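Local structure of transcriptional regulator (Enterococcus faecalis, 3QFI) at residues L252-T255 against Q256-R260; A269-R272 against E273-A277; T13-I16 against D17-E20; Q173-V176 against V177-V181. The protein is of unknown precise function but belongs to the LytR-CpsA-Psr family of putative transcriptional regulators, with helices packed on a mixed beta sheet. All coordinates share one frame; numbering follows the deposited sequence.

Contact 1. Residues L252-T255 against Q256-R260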
ATOM      1  N   LEU A 252      10.106 -12.437  -5.971  1.00 20.78           N
ATOM      2  CA  LEU A 252      10.451 -11.062  -5.591  1.00 14.49           C
ATOM      3  C   LEU A 252      11.028 -10.306  -6.784  1.00 14.35           C
ATOM      4  O   LEU A 252      10.641  -9.171  -7.061  1.00  3.32           O
ATOM      5  CB  LEU A 252      11.503 -11.039  -4.468  1.00 11.30           C
ATOM      6  CG  LEU A 252      11.540  -9.837  -3.493  1.00 13.45           C
ATOM      7  CD1 LEU A 252      12.916  -9.694  -2.849  1.00  1.00           C
ATOM      8  CD2 LEU A 252      11.186  -8.556  -4.225  1.00  9.31           C
ATOM      9  N   TYR A 253      11.980 -10.929  -7.474  1.00 14.84           N
ATOM     10  CA  TYR A 253      12.599 -10.284  -8.624  1.00 12.16           C
ATOM     11  C   TYR A 253      11.564  -9.959  -9.674  1.00 12.68           C
ATOM     12  O   TYR A 253      11.540  -8.856 -10.205  1.00 10.92           O
ATOM     13  CB  TYR A 253      13.694 -11.163  -9.246  1.00 10.64           C
ATOM     14  CG  TYR A 253      14.427 -10.489 -10.403  1.00  9.94           C
ATOM     15  CD1 TYR A 253      14.938  -9.194 -10.271  1.00  1.00           C
ATOM     16  CD2 TYR A 253      14.592 -11.132 -11.628  1.00  3.35           C
ATOM     17  CE1 TYR A 253      15.582  -8.559 -11.321  1.00  1.99           C
ATOM     18  CE2 TYR A 253      15.247 -10.500 -12.692  1.00  1.00           C
ATOM     19  CZ  TYR A 253      15.734  -9.209 -12.526  1.00  4.60           C
ATOM     20  OH  TYR A 253      16.357  -8.562 -13.571  1.00 11.57           O
ATOM     21  N   LYS A 254      10.704 -10.923  -9.972  1.00 12.06           N
ATOM     22  CA  LYS A 254       9.669 -10.717 -10.975  1.00 14.16           C
ATOM     23  C   LYS A 254       8.815  -9.499 -10.580  1.00 14.65           C
ATOM     24  O   LYS A 254       8.541  -8.625 -11.400  1.00 15.67           O
ATOM     25  CB  LYS A 254       8.809 -11.982 -11.097  1.00 11.25           C
ATOM     26  CG  LYS A 254       7.641 -11.849 -12.058  1.00 17.18           C
ATOM     27  CD  LYS A 254       6.704 -13.030 -11.953  1.00 22.90           C
ATOM     28  CE  LYS A 254       5.426 -12.733 -12.701  1.00 30.71           C
ATOM     29  NZ  LYS A 254       4.757 -11.505 -12.163  1.00 24.36           N
ATOM     30  N   THR A 255       8.408  -9.441  -9.320  1.00 12.86           N
ATOM     31  CA  THR A 255       7.618  -8.318  -8.838  1.00 15.07           C
ATOM     32  C   THR A 255       8.362  -6.997  -9.016  1.00 10.41           C
ATOM     33  O   THR A 255       7.782  -6.003  -9.442  1.00 19.83           O
ATOM     34  CB  THR A 255       7.318  -8.459  -7.364  1.00 19.08           C
ATOM     35  OG1 THR A 255       6.659  -9.706  -7.132  1.00 29.28           O
ATOM     36  CG2 THR A 255       6.438  -7.306  -6.888  1.00 25.18           C
ATOM     37  N   GLN A 256       9.642  -6.995  -8.661  1.00  1.55           N
ATOM     38  CA  GLN A 256      10.486  -5.810  -8.780  1.00  4.44           C
ATOM     39  C   GLN A 256      10.608  -5.340 -10.207  1.00  1.00           C
ATOM     40  O   GLN A 256      10.500  -4.154 -10.498  1.00 15.91           O
ATOM     41  CB  GLN A 256      11.896  -6.090  -8.257  1.00 11.79           C
ATOM     42  CG  GLN A 256      12.016  -6.072  -6.754  1.00  1.00           C
ATOM     43  CD  GLN A 256      13.284  -6.715  -6.288  1.00  7.95           C
ATOM     44  OE1 GLN A 256      13.652  -6.615  -5.123  1.00 11.45           O
ATOM     45  NE2 GLN A 256      13.966  -7.394  -7.198  1.00 15.60           N
ATOM     46  N   THR A 257      10.865  -6.278 -11.101  1.00  8.45           N
ATOM     47  CA  THR A 257      11.013  -5.935 -12.499  1.00  5.05           C
ATOM     48  C   THR A 257       9.692  -5.377 -13.003  1.00 13.75           C
ATOM     49  O   THR A 257       9.673  -4.389 -13.729  1.00 19.75           O
ATOM     50  CB  THR A 257      11.439  -7.163 -13.313  1.00  1.00           C
ATOM     51  OG1 THR A 257      12.693  -7.640 -12.805  1.00  8.43           O
ATOM     52  CG2 THR A 257      11.603  -6.800 -14.769  1.00  3.23           C
ATOM     53  N   THR A 258       8.589  -5.994 -12.595  1.00 10.97           N
ATOM     54  CA  THR A 258       7.274  -5.520 -13.007  1.00 14.89           C
ATOM     55  C   THR A 258       7.076  -4.055 -12.619  1.00 21.60           C
ATOM     56  O   THR A 258       6.803  -3.209 -13.467  1.00 30.65           O
ATOM     57  CB  THR A 258       6.161  -6.308 -12.339  1.00 13.24           C
ATOM     58  OG1 THR A 258       6.273  -7.683 -12.707  1.00 16.78           O
ATOM     59  CG2 THR A 258       4.808  -5.767 -12.762  1.00  5.36           C
ATOM     60  N   LEU A 259       7.199  -3.765 -11.328  1.00 15.05           N
ATOM     61  CA  LEU A 259       7.020  -2.411 -10.860  1.00 15.51           C
ATOM     62  C   LEU A 259       7.996  -1.491 -11.561  1.00 16.60           C
ATOM     63  O   LEU A 259       7.607  -0.433 -12.064  1.00 16.21           O
ATOM     64  CB  LEU A 259       7.198  -2.349  -9.349  1.00 17.16           C
ATOM     65  CG  LEU A 259       6.178  -3.251  -8.657  1.00 21.46           C
ATOM     66  CD1 LEU A 259       6.256  -3.056  -7.153  1.00 15.62           C
ATOM     67  CD2 LEU A 259       4.772  -2.932  -9.167  1.00 14.38           C
ATOM     68  N   ARG A 260       9.258  -1.899 -11.621  1.00 11.68           N
ATOM     69  CA  ARG A 260      10.255  -1.091 -12.291  1.00  7.12           C
ATOM     70  C   ARG A 260       9.802  -0.724 -13.719  1.00 14.31           C
ATOM     71  O   ARG A 260      10.007   0.411 -14.154  1.00  9.96           O
ATOM     72  CB  ARG A 260      11.595  -1.826 -12.339  1.00  2.92           C
ATOM     73  CG  ARG A 260      12.331  -1.911 -11.016  1.00  2.15           C
ATOM     74  CD  ARG A 260      13.680  -2.597 -11.207  1.00 10.80           C
ATOM     75  NE  ARG A 260      14.630  -1.720 -11.876  1.00  3.36           N
ATOM     76  CZ  ARG A 260      15.116  -0.620 -11.316  1.00 12.85           C
ATOM     77  NH1 ARG A 260      14.742  -0.287 -10.082  1.00  5.01           N
ATOM     78  NH2 ARG A 260      15.950   0.165 -11.995  1.00  9.86           N
TER
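The Tyr253 ring has the hydroxyl of Thr257 over one face, with OG1 3.3 Å above the ring plane and shifted toward the rim. The side-chain amide of Gln256 stands at the ring edge. Ring and amide planes are 86° apart, nearly perpendicular. These are neighbours one turn apart on helix 249-262. Tyr253 reaches this place with CG anti to its own backbone N (chi1 -177°), and its hydroxyl is bonded to Glu267, beyond the helix. Gln256 also lies against Leu252: Leu252 CD2 is 3.6 Å from Gln256 CG. Arg272 and Asp275 of helix 269-280 touch Tyr253, and Glu271 touches Gln256, so this face of the helix is turned to its successor. The backbone bonds are regular. Thr257 N meets Tyr253 O at 2.8 Å, and Leu259 N meets Thr255 O at 3.0 Å. Thr255 is buried, with its hydroxyl bonded to Ser251 one turn earlier. One carbonyl has two donors from a single residue. Thr258 gives both its N-H, 2.9 Å from Lys254 O, and its hydroxyl, with Thr258 OG1 2.8 Å from Lys254 O; the two come from opposite faces of the carbonyl plane.

Contact 2. Residues A269-R272 against E273-A277; sequences ASER and EKDLA
Glu271 and Lys274 run side by side and point the same way, forming a salt bridge between residues three apart on helix 269-280. Lys274 NZ lies 3.0 Å from Glu271 OE2. It meets the oxygen on the syn side, 30° out of the carboxylate plane. The lysine chain is extended as far as CE and bends at its last torsion (chi4 -76°), which brings NZ to the acid. Its methylene carbons also follow the acid, with Lys274 CD 3.3 Å from Glu271 OE2. Asp275 is set differently, roughly at a right angle to Glu271. Its carboxylate is modelled too close to Glu271 O, so this setting is less sure. So is the approach of two like charges, with Asp275 OD1 4.3 Å from Glu271 OE2. The lysine probably offsets part of that charge. The other oxygen of Asp275 probably bonds to the side-chain amide of Gln256. Farther round the helix, Leu276 N bonds to Arg272 O at 3.1 Å, while the bond from Lys274 N to Ser270 O is weak. The helix packs on the preceding helix 249-262, where Asp275 also touches Leu252.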
ATOM      1  N   ALA A 269      18.890  -6.750 -13.251  1.00 15.89           N
ATOM      2  CA  ALA A 269      19.406  -8.098 -13.023  1.00 19.52           C
ATOM      3  C   ALA A 269      20.286  -8.253 -11.792  1.00 22.54           C
ATOM      4  O   ALA A 269      20.372  -9.330 -11.203  1.00 22.88           O
ATOM      5  CB  ALA A 269      20.162  -8.566 -14.250  1.00  9.77           C
ATOM      6  N   SER A 270      20.953  -7.176 -11.418  1.00 22.84           N
ATOM      7  CA  SER A 270      21.823  -7.186 -10.253  1.00 19.60           C
ATOM      8  C   SER A 270      21.001  -7.399  -8.984  1.00 12.57           C
ATOM      9  O   SER A 270      21.506  -7.905  -7.981  1.00 13.13           O
ATOM     10  CB  SER A 270      22.587  -5.860 -10.178  1.00 27.07           C
ATOM     11  OG  SER A 270      23.405  -5.802  -9.035  1.00 29.74           O
ATOM     12  N   GLU A 271      19.726  -7.043  -9.039  1.00  2.72           N
ATOM     13  CA  GLU A 271      18.865  -7.175  -7.866  1.00  1.90           C
ATOM     14  C   GLU A 271      18.437  -8.617  -7.631  1.00  5.19           C
ATOM     15  O   GLU A 271      18.050  -9.010  -6.530  1.00 13.25           O
ATOM     16  CB  GLU A 271      17.624  -6.288  -8.007  1.00  7.60           C
ATOM     17  CG  GLU A 271      16.975  -5.925  -6.681  1.00 11.69           C
ATOM     18  CD  GLU A 271      17.831  -4.982  -5.859  1.00 16.20           C
ATOM     19  OE1 GLU A 271      18.807  -4.430  -6.411  1.00 15.64           O
ATOM     20  OE2 GLU A 271      17.524  -4.782  -4.666  1.00 19.65           O
ATOM     21  N   ARG A 272      18.491  -9.399  -8.684  1.00  4.30           N
ATOM     22  CA  ARG A 272      18.134 -10.790  -8.582  1.00  4.24           C
ATOM     23  C   ARG A 272      19.182 -11.489  -7.696  1.00  6.79           C
ATOM     24  O   ARG A 272      18.839 -12.300  -6.832  1.00 21.89           O
ATOM     25  CB  ARG A 272      18.074 -11.364  -9.997  1.00  8.26           C
ATOM     26  CG  ARG A 272      18.281 -12.835 -10.121  1.00  8.36           C
ATOM     27  CD  ARG A 272      16.986 -13.567 -10.021  1.00 10.92           C
ATOM     28  NE  ARG A 272      17.063 -14.823 -10.757  1.00 23.54           N
ATOM     29  CZ  ARG A 272      17.258 -14.909 -12.071  1.00 32.89           C
ATOM     30  NH1 ARG A 272      17.397 -13.807 -12.803  1.00 28.92           N
ATOM     31  NH2 ARG A 272      17.314 -16.102 -12.656  1.00 49.12           N
ATOM     32  N   GLU A 273      20.455 -11.158  -7.870  1.00  8.93           N
ATOM     33  CA  GLU A 273      21.475 -11.801  -7.053  1.00 11.72           C
ATOM     34  C   GLU A 273      21.304 -11.376  -5.587  1.00 11.48           C
ATOM     35  O   GLU A 273      21.551 -12.157  -4.666  1.00 12.04           O
ATOM     36  CB  GLU A 273      22.870 -11.434  -7.555  1.00 19.59           C
ATOM     37  CG  GLU A 273      22.933 -11.197  -9.055  1.00 35.09           C
ATOM     38  CD  GLU A 273      22.549 -12.416  -9.871  1.00 44.40           C
ATOM     39  OE1 GLU A 273      22.422 -13.510  -9.275  1.00 50.35           O
ATOM     40  OE2 GLU A 273      22.385 -12.288 -11.109  1.00 47.15           O
ATOM     41  N   LYS A 274      20.880 -10.136  -5.367  1.00 10.96           N
ATOM     42  CA  LYS A 274      20.671  -9.660  -4.004  1.00  3.44           C
ATOM     43  C   LYS A 274      19.469 -10.368  -3.367  1.00  1.00           C
ATOM     44  O   LYS A 274      19.565 -10.850  -2.252  1.00  6.28           O
ATOM     45  CB  LYS A 274      20.479  -8.145  -4.019  1.00  4.49           C
ATOM     46  CG  LYS A 274      20.009  -7.549  -2.719  1.00 15.88           C
ATOM     47  CD  LYS A 274      20.004  -6.034  -2.829  1.00 15.67           C
ATOM     48  CE  LYS A 274      19.298  -5.379  -1.643  1.00 19.87           C
ATOM     49  NZ  LYS A 274      17.809  -5.494  -1.726  1.00 15.46           N
ATOM     50  N   ASP A 275      18.345 -10.454  -4.075  1.00  8.46           N
ATOM     51  CA  ASP A 275      17.166 -11.127  -3.529  1.00  3.94           C
ATOM     52  C   ASP A 275      17.459 -12.556  -3.092  1.00  7.39           C
ATOM     53  O   ASP A 275      16.979 -13.012  -2.056  1.00 20.63           O
ATOM     54  CB  ASP A 275      16.048 -11.179  -4.557  1.00  1.15           C
ATOM     55  CG  ASP A 275      15.744  -9.842  -5.135  1.00 13.80           C
ATOM     56  OD1 ASP A 275      16.011  -8.829  -4.443  1.00 11.23           O
ATOM     57  OD2 ASP A 275      15.229  -9.801  -6.280  1.00 29.35           O
ATOM     58  N   LEU A 276      18.226 -13.263  -3.909  1.00 11.29           N
ATOM     59  CA  LEU A 276      18.592 -14.646  -3.643  1.00 17.80           C
ATOM     60  C   LEU A 276      19.506 -14.740  -2.416  1.00 12.52           C
ATOM     61  O   LEU A 276      19.284 -15.572  -1.535  1.00  8.35           O
ATOM     62  CB  LEU A 276      19.272 -15.233  -4.889  1.00 22.50           C
ATOM     63  CG  LEU A 276      19.831 -16.657  -4.841  1.00 29.71           C
ATOM     64  CD1 LEU A 276      18.715 -17.650  -4.562  1.00 35.69           C
ATOM     65  CD2 LEU A 276      20.499 -16.985  -6.175  1.00 34.06           C
ATOM     66  N   ALA A 277      20.515 -13.874  -2.348  1.00  4.25           N
ATOM     67  CA  ALA A 277      21.440 -13.875  -1.218  1.00  1.00           C
ATOM     68  C   ALA A 277      20.689 -13.698   0.088  1.00  1.00           C
ATOM     69  O   ALA A 277      20.928 -14.417   1.057  1.00  3.91           O
ATOM     70  CB  ALA A 277      22.465 -12.768  -1.374  1.00  1.00           C
TER

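Contact 3. Residues T13-I16 against D17-E20; sequences TANI and DAQE
Asn15 O takes a backbone bond from Glu20 N at 3.1 Å, which ties the two ends of this loop together. The N-H of Ala18 adds a weak bond to the same oxygen, Ala18 N being 3.2 Å from Asn15 O. Between them the chain makes a type I beta turn from Ile16 to Gln19. Gln19 N is 2.9 Å from Ile16 O and comes from above the carbonyl plane, 70° out of it. At the last turn position, Gln19 has a positive phi (47°), in the left-handed region, and the chain swings back toward Asn15. The Glu20 side chain then extends back along the incoming segment 13-16. Its CG is anti to the backbone N (chi1 -169°), and Glu20 OE2 makes a weak bond to Asn15 N at 3.2 Å. The methyl of Ala18 lies against the Asn15 side chain, Ala18 CB being 3.8 Å from Asn15 CG. Outside the loop, Tyr220 OH bonds to Glu20 O, and Lys219 NZ to Asp17 O. Ile16, the buried residue here, packs on Asp212, Asp215 and Ile216 of helix 210-216. Ala14 touches His104. The loop thus lies beside that helix and leads into strand 22-28 of the sheet.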
ATOM      1  N   THR A  13      12.019  12.901  -8.183  1.00 32.48           N
ATOM      2  CA  THR A  13      12.580  13.314  -9.503  1.00 39.06           C
ATOM      3  C   THR A  13      11.571  13.116 -10.647  1.00 39.75           C
ATOM      4  O   THR A  13      11.762  13.634 -11.748  1.00 42.37           O
ATOM      5  CB  THR A  13      13.895  12.534  -9.838  1.00 44.13           C
ATOM      6  OG1 THR A  13      13.637  11.125  -9.892  1.00 45.41           O
ATOM      7  CG2 THR A  13      14.966  12.812  -8.788  1.00 39.57           C
ATOM      8  N   ALA A  14      10.499  12.371 -10.389  1.00 33.73           N
ATOM      9  CA  ALA A  14       9.468  12.144 -11.403  1.00 26.34           C
ATOM     10  C   ALA A  14       8.807  13.473 -11.799  1.00 18.89           C
ATOM     11  O   ALA A  14       8.290  14.185 -10.946  1.00 20.03           O
ATOM     12  CB  ALA A  14       8.421  11.183 -10.860  1.00 17.85           C
ATOM     13  N   ASN A  15       8.825  13.817 -13.083  1.00 20.90           N
ATOM     14  CA  ASN A  15       8.210  15.077 -13.528  1.00 22.97           C
ATOM     15  C   ASN A  15       6.701  14.910 -13.710  1.00 19.73           C
ATOM     16  O   ASN A  15       6.248  14.438 -14.740  1.00 24.81           O
ATOM     17  CB  ASN A  15       8.842  15.540 -14.845  1.00 19.90           C
ATOM     18  CG  ASN A  15       8.398  16.946 -15.253  1.00 34.36           C
ATOM     19  OD1 ASN A  15       9.051  17.603 -16.074  1.00 29.93           O
ATOM     20  ND2 ASN A  15       7.282  17.407 -14.688  1.00 32.06           N
ATOM     21  N   ILE A  16       5.926  15.304 -12.707  1.00 22.61           N
ATOM     22  CA  ILE A  16       4.472  15.158 -12.769  1.00 31.49           C
ATOM     23  C   ILE A  16       3.854  16.022 -13.841  1.00 30.96           C
ATOM     24  O   ILE A  16       2.832  15.664 -14.442  1.00 21.84           O
ATOM     25  CB  ILE A  16       3.818  15.511 -11.433  1.00 36.52           C
ATOM     26  CG1 ILE A  16       4.231  14.477 -10.385  1.00 38.52           C
ATOM     27  CG2 ILE A  16       2.306  15.519 -11.579  1.00 37.14           C
ATOM     28  CD1 ILE A  16       3.647  14.734  -9.020  1.00 58.24           C
ATOM     29  N   ASP A  17       4.473  17.177 -14.061  1.00 30.42           N
ATOM     30  CA  ASP A  17       4.014  18.109 -15.066  1.00 20.24           C
ATOM     31  C   ASP A  17       4.046  17.414 -16.433  1.00 16.52           C
ATOM     32  O   ASP A  17       3.114  17.556 -17.220  1.00 24.28           O
ATOM     33  CB  ASP A  17       4.905  19.355 -15.031  1.00 16.14           C
ATOM     34  CG  ASP A  17       4.517  20.381 -16.061  1.00 12.97           C
ATOM     35  OD1 ASP A  17       4.975  20.259 -17.223  1.00 21.63           O
ATOM     36  OD2 ASP A  17       3.749  21.309 -15.711  1.00 19.82           O
ATOM     37  N   ALA A  18       5.093  16.642 -16.712  1.00  6.90           N
ATOM     38  CA  ALA A  18       5.178  15.941 -17.998  1.00 11.87           C
ATOM     39  C   ALA A  18       4.472  14.572 -17.971  1.00  7.74           C
ATOM     40  O   ALA A  18       4.698  13.724 -18.838  1.00  8.71           O
ATOM     41  CB  ALA A  18       6.643  15.773 -18.405  1.00  4.34           C
ATOM     42  N   GLN A  19       3.599  14.390 -16.988  1.00 14.30           N
ATOM     43  CA  GLN A  19       2.857  13.149 -16.806  1.00 18.16           C
ATOM     44  C   GLN A  19       3.817  11.971 -16.928  1.00 15.02           C
ATOM     45  O   GLN A  19       3.631  11.021 -17.698  1.00 13.59           O
ATOM     46  CB  GLN A  19       1.712  13.023 -17.815  1.00 19.04           C
ATOM     47  CG  GLN A  19       2.136  12.644 -19.215  1.00 20.27           C
ATOM     48  CD  GLN A  19       1.058  11.873 -19.959  1.00 23.56           C
ATOM     49  OE1 GLN A  19       1.337  11.233 -20.976  1.00 27.78           O
ATOM     50  NE2 GLN A  19      -0.183  11.938 -19.462  1.00  5.67           N
ATOM     51  N   GLU A  20       4.877  12.067 -16.152  1.00 20.17           N
ATOM     52  CA  GLU A  20       5.881  11.037 -16.122  1.00 27.32           C
ATOM     53  C   GLU A  20       5.353  10.071 -15.067  1.00 27.59           C
ATOM     54  O   GLU A  20       4.799  10.488 -14.044  1.00 31.29           O
ATOM     55  CB  GLU A  20       7.203  11.670 -15.712  1.00 21.00           C
ATOM     56  CG  GLU A  20       8.422  10.819 -15.875  1.00 34.50           C
ATOM     57  CD  GLU A  20       9.691  11.652 -15.749  1.00 42.13           C
ATOM     58  OE1 GLU A  20       9.965  12.443 -16.677  1.00 42.53           O
ATOM     59  OE2 GLU A  20      10.395  11.536 -14.720  1.00 40.91           O
TER

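Contact 4. Residues Q173-V176 against V177-V181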
ATOM      1  N   GLN A 173      -8.338  -3.925   2.046  1.00 15.90           N
ATOM      2  CA  GLN A 173      -7.767  -2.592   2.174  1.00 22.84           C
ATOM      3  C   GLN A 173      -7.493  -2.007   0.799  1.00 23.88           C
ATOM      4  O   GLN A 173      -7.629  -0.796   0.596  1.00 16.42           O
ATOM      5  CB  GLN A 173      -6.486  -2.638   2.995  1.00 23.93           C
ATOM      6  CG  GLN A 173      -6.760  -2.858   4.469  1.00 33.20           C
ATOM      7  CD  GLN A 173      -5.501  -3.044   5.288  1.00 36.66           C
ATOM      8  OE1 GLN A 173      -5.566  -3.176   6.511  1.00 52.32           O
ATOM      9  NE2 GLN A 173      -4.345  -3.063   4.621  1.00 43.89           N
ATOM     10  N   ARG A 174      -7.127  -2.868  -0.152  1.00 24.32           N
ATOM     11  CA  ARG A 174      -6.848  -2.406  -1.510  1.00 23.49           C
ATOM     12  C   ARG A 174      -8.147  -2.065  -2.236  1.00 14.94           C
ATOM     13  O   ARG A 174      -8.170  -1.194  -3.109  1.00 14.64           O
ATOM     14  CB  ARG A 174      -6.087  -3.466  -2.326  1.00 21.25           C
ATOM     15  CG  ARG A 174      -4.751  -3.893  -1.749  1.00 10.85           C
ATOM     16  CD  ARG A 174      -3.879  -4.616  -2.790  1.00 10.23           C
ATOM     17  NE  ARG A 174      -4.465  -5.825  -3.375  1.00 10.74           N
ATOM     18  CZ  ARG A 174      -4.402  -7.047  -2.844  1.00 20.52           C
ATOM     19  NH1 ARG A 174      -3.783  -7.255  -1.685  1.00 16.56           N
ATOM     20  NH2 ARG A 174      -4.924  -8.081  -3.498  1.00 14.01           N
ATOM     21  N   GLU A 175      -9.228  -2.750  -1.876  1.00 14.17           N
ATOM     22  CA  GLU A 175     -10.506  -2.493  -2.519  1.00 13.68           C
ATOM     23  C   GLU A 175     -10.994  -1.110  -2.083  1.00 18.74           C
ATOM     24  O   GLU A 175     -11.450  -0.316  -2.903  1.00 20.57           O
ATOM     25  CB  GLU A 175     -11.517  -3.576  -2.137  1.00 21.15           C
ATOM     26  CG  GLU A 175     -12.759  -3.572  -3.016  1.00 38.54           C
ATOM     27  CD  GLU A 175     -13.805  -4.595  -2.589  1.00 44.13           C
ATOM     28  OE1 GLU A 175     -14.836  -4.705  -3.290  1.00 46.29           O
ATOM     29  OE2 GLU A 175     -13.597  -5.283  -1.562  1.00 51.22           O
ATOM     30  N   VAL A 176     -10.861  -0.824  -0.791  1.00 15.16           N
ATOM     31  CA  VAL A 176     -11.263   0.458  -0.232  1.00 13.07           C
ATOM     32  C   VAL A 176     -10.497   1.592  -0.908  1.00 17.70           C
ATOM     33  O   VAL A 176     -11.103   2.503  -1.465  1.00 26.74           O
ATOM     34  CB  VAL A 176     -11.022   0.485   1.306  1.00 18.05           C
ATOM     35  CG1 VAL A 176     -11.202   1.893   1.865  1.00  1.00           C
ATOM     36  CG2 VAL A 176     -11.991  -0.467   1.987  1.00 13.17           C
ATOM     37  N   VAL A 177      -9.170   1.540  -0.869  1.00 16.37           N
ATOM     38  CA  VAL A 177      -8.363   2.584  -1.492  1.00 14.00           C
ATOM     39  C   VAL A 177      -8.652   2.692  -2.981  1.00 19.50           C
ATOM     40  O   VAL A 177      -8.564   3.775  -3.560  1.00 28.86           O
ATOM     41  CB  VAL A 177      -6.845   2.319  -1.301  1.00 15.79           C
ATOM     42  CG1 VAL A 177      -6.023   3.307  -2.131  1.00  2.05           C
ATOM     43  CG2 VAL A 177      -6.479   2.437   0.176  1.00 11.50           C
ATOM     44  N   GLU A 178      -8.990   1.575  -3.613  1.00 19.22           N
ATOM     45  CA  GLU A 178      -9.273   1.608  -5.045  1.00 22.12           C
ATOM     46  C   GLU A 178     -10.554   2.392  -5.314  1.00 30.43           C
ATOM     47  O   GLU A 178     -10.629   3.191  -6.256  1.00 25.83           O
ATOM     48  CB  GLU A 178      -9.433   0.201  -5.592  1.00 26.67           C
ATOM     49  CG  GLU A 178      -9.563   0.158  -7.099  1.00 25.71           C
ATOM     50  CD  GLU A 178     -10.054  -1.187  -7.588  1.00 35.48           C
ATOM     51  OE1 GLU A 178      -9.569  -2.230  -7.077  1.00 26.12           O
ATOM     52  OE2 GLU A 178     -10.924  -1.197  -8.488  1.00 25.54           O
ATOM     53  N   LYS A 179     -11.560   2.153  -4.480  1.00 23.81           N
ATOM     54  CA  LYS A 179     -12.834   2.834  -4.617  1.00 13.39           C
ATOM     55  C   LYS A 179     -12.687   4.312  -4.289  1.00 15.49           C
ATOM     56  O   LYS A 179     -13.288   5.157  -4.947  1.00  8.91           O
ATOM     57  CB  LYS A 179     -13.872   2.183  -3.706  1.00 14.95           C
ATOM     58  CG  LYS A 179     -14.226   0.766  -4.111  1.00 20.72           C
ATOM     59  CD  LYS A 179     -14.590   0.697  -5.589  1.00 29.71           C
ATOM     60  CE  LYS A 179     -15.129  -0.674  -5.992  1.00 29.75           C
ATOM     61  NZ  LYS A 179     -14.244  -1.794  -5.577  1.00 34.41           N
ATOM     62  N   ILE A 180     -11.880   4.616  -3.278  1.00 15.77           N
ATOM     63  CA  ILE A 180     -11.651   5.998  -2.880  1.00 20.62           C
ATOM     64  C   ILE A 180     -11.026   6.747  -4.053  1.00 22.52           C
ATOM     65  O   ILE A 180     -11.615   7.677  -4.607  1.00 25.60           O
ATOM     66  CB  ILE A 180     -10.702   6.087  -1.656  1.00 22.67           C
ATOM     67  CG1 ILE A 180     -11.372   5.476  -0.431  1.00 19.13           C
ATOM     68  CG2 ILE A 180     -10.367   7.548  -1.348  1.00 26.81           C
ATOM     69  CD1 ILE A 180     -12.620   6.211   0.002  1.00 24.57           C
ATOM     70  N   VAL A 181      -9.829   6.328  -4.427  1.00 20.24           N
ATOM     71  CA  VAL A 181      -9.115   6.939  -5.525  1.00 26.04           C
ATOM     72  C   VAL A 181      -9.997   7.105  -6.738  1.00 29.43           C
ATOM     73  O   VAL A 181      -9.975   8.146  -7.402  1.00 33.76           O
ATOM     74  CB  VAL A 181      -7.922   6.088  -5.916  1.00 26.93           C
ATOM     75  CG1 VAL A 181      -7.316   6.608  -7.210  1.00 21.59           C
ATOM     76  CG2 VAL A 181      -6.901   6.107  -4.787  1.00 19.25           C
TER
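Ile180 N bonds to Val176 O at 2.9 Å, with an N-H...O angle of 160°. It is one of four successive backbone bonds across this part of helix 166-184, a helix of the LytR-CpsA-Psr family region that packs on the mixed beta sheet. The other three start from Gln173 O, Arg174 O and Glu175 O. Glu178 N bonds to Arg174 O, while the bond from Val177 N to Gln173 O is longer, at 3.2 Å. The buried pair is Val176 and Ile180. They meet through their branches, with Val176 CG1 4.3 Å from Ile180 CG1, and both touch Ile124 of strand 124-128. Val177 and Arg174 turn to the sheet instead, where both touch Met46 and Met59. The guanidinium of Arg174 is bonded to Ser61. Glu175 has its main polar partner outside the helix, with OE2 bonded to Tyr155 OH. Its other oxygen makes a long salt bridge, Glu175 OE1 being 3.7 Å from Lys179 NZ. The two side chains pass at a slant. Lys179 bends at chi2 (-51°) and again at chi4, which curls it round so that Lys179 NZ lies beside the acid, 3.5 Å from Glu175 CG.

From the N terminus, contact 3 comes first. It closes a loop just before strand 22-28 and rests beside helix 210-216. Contact 4 follows on helix 166-184, which joins strands 44-51, 56-62 and 227-230 of the sheet to strand 124-128. Contacts 1 and 2 come last, on the successive helices 249-262 and 269-280. All four are in series; none nests in or crosses another. Contacts 1, 2 and 4 close single helix turns rather than loops. Only contacts 1 and 2 touch, with centres 11 Å apart. Contacts 2 and 4 lie on opposite sides of the chain's centre, their centres 32 Å apart.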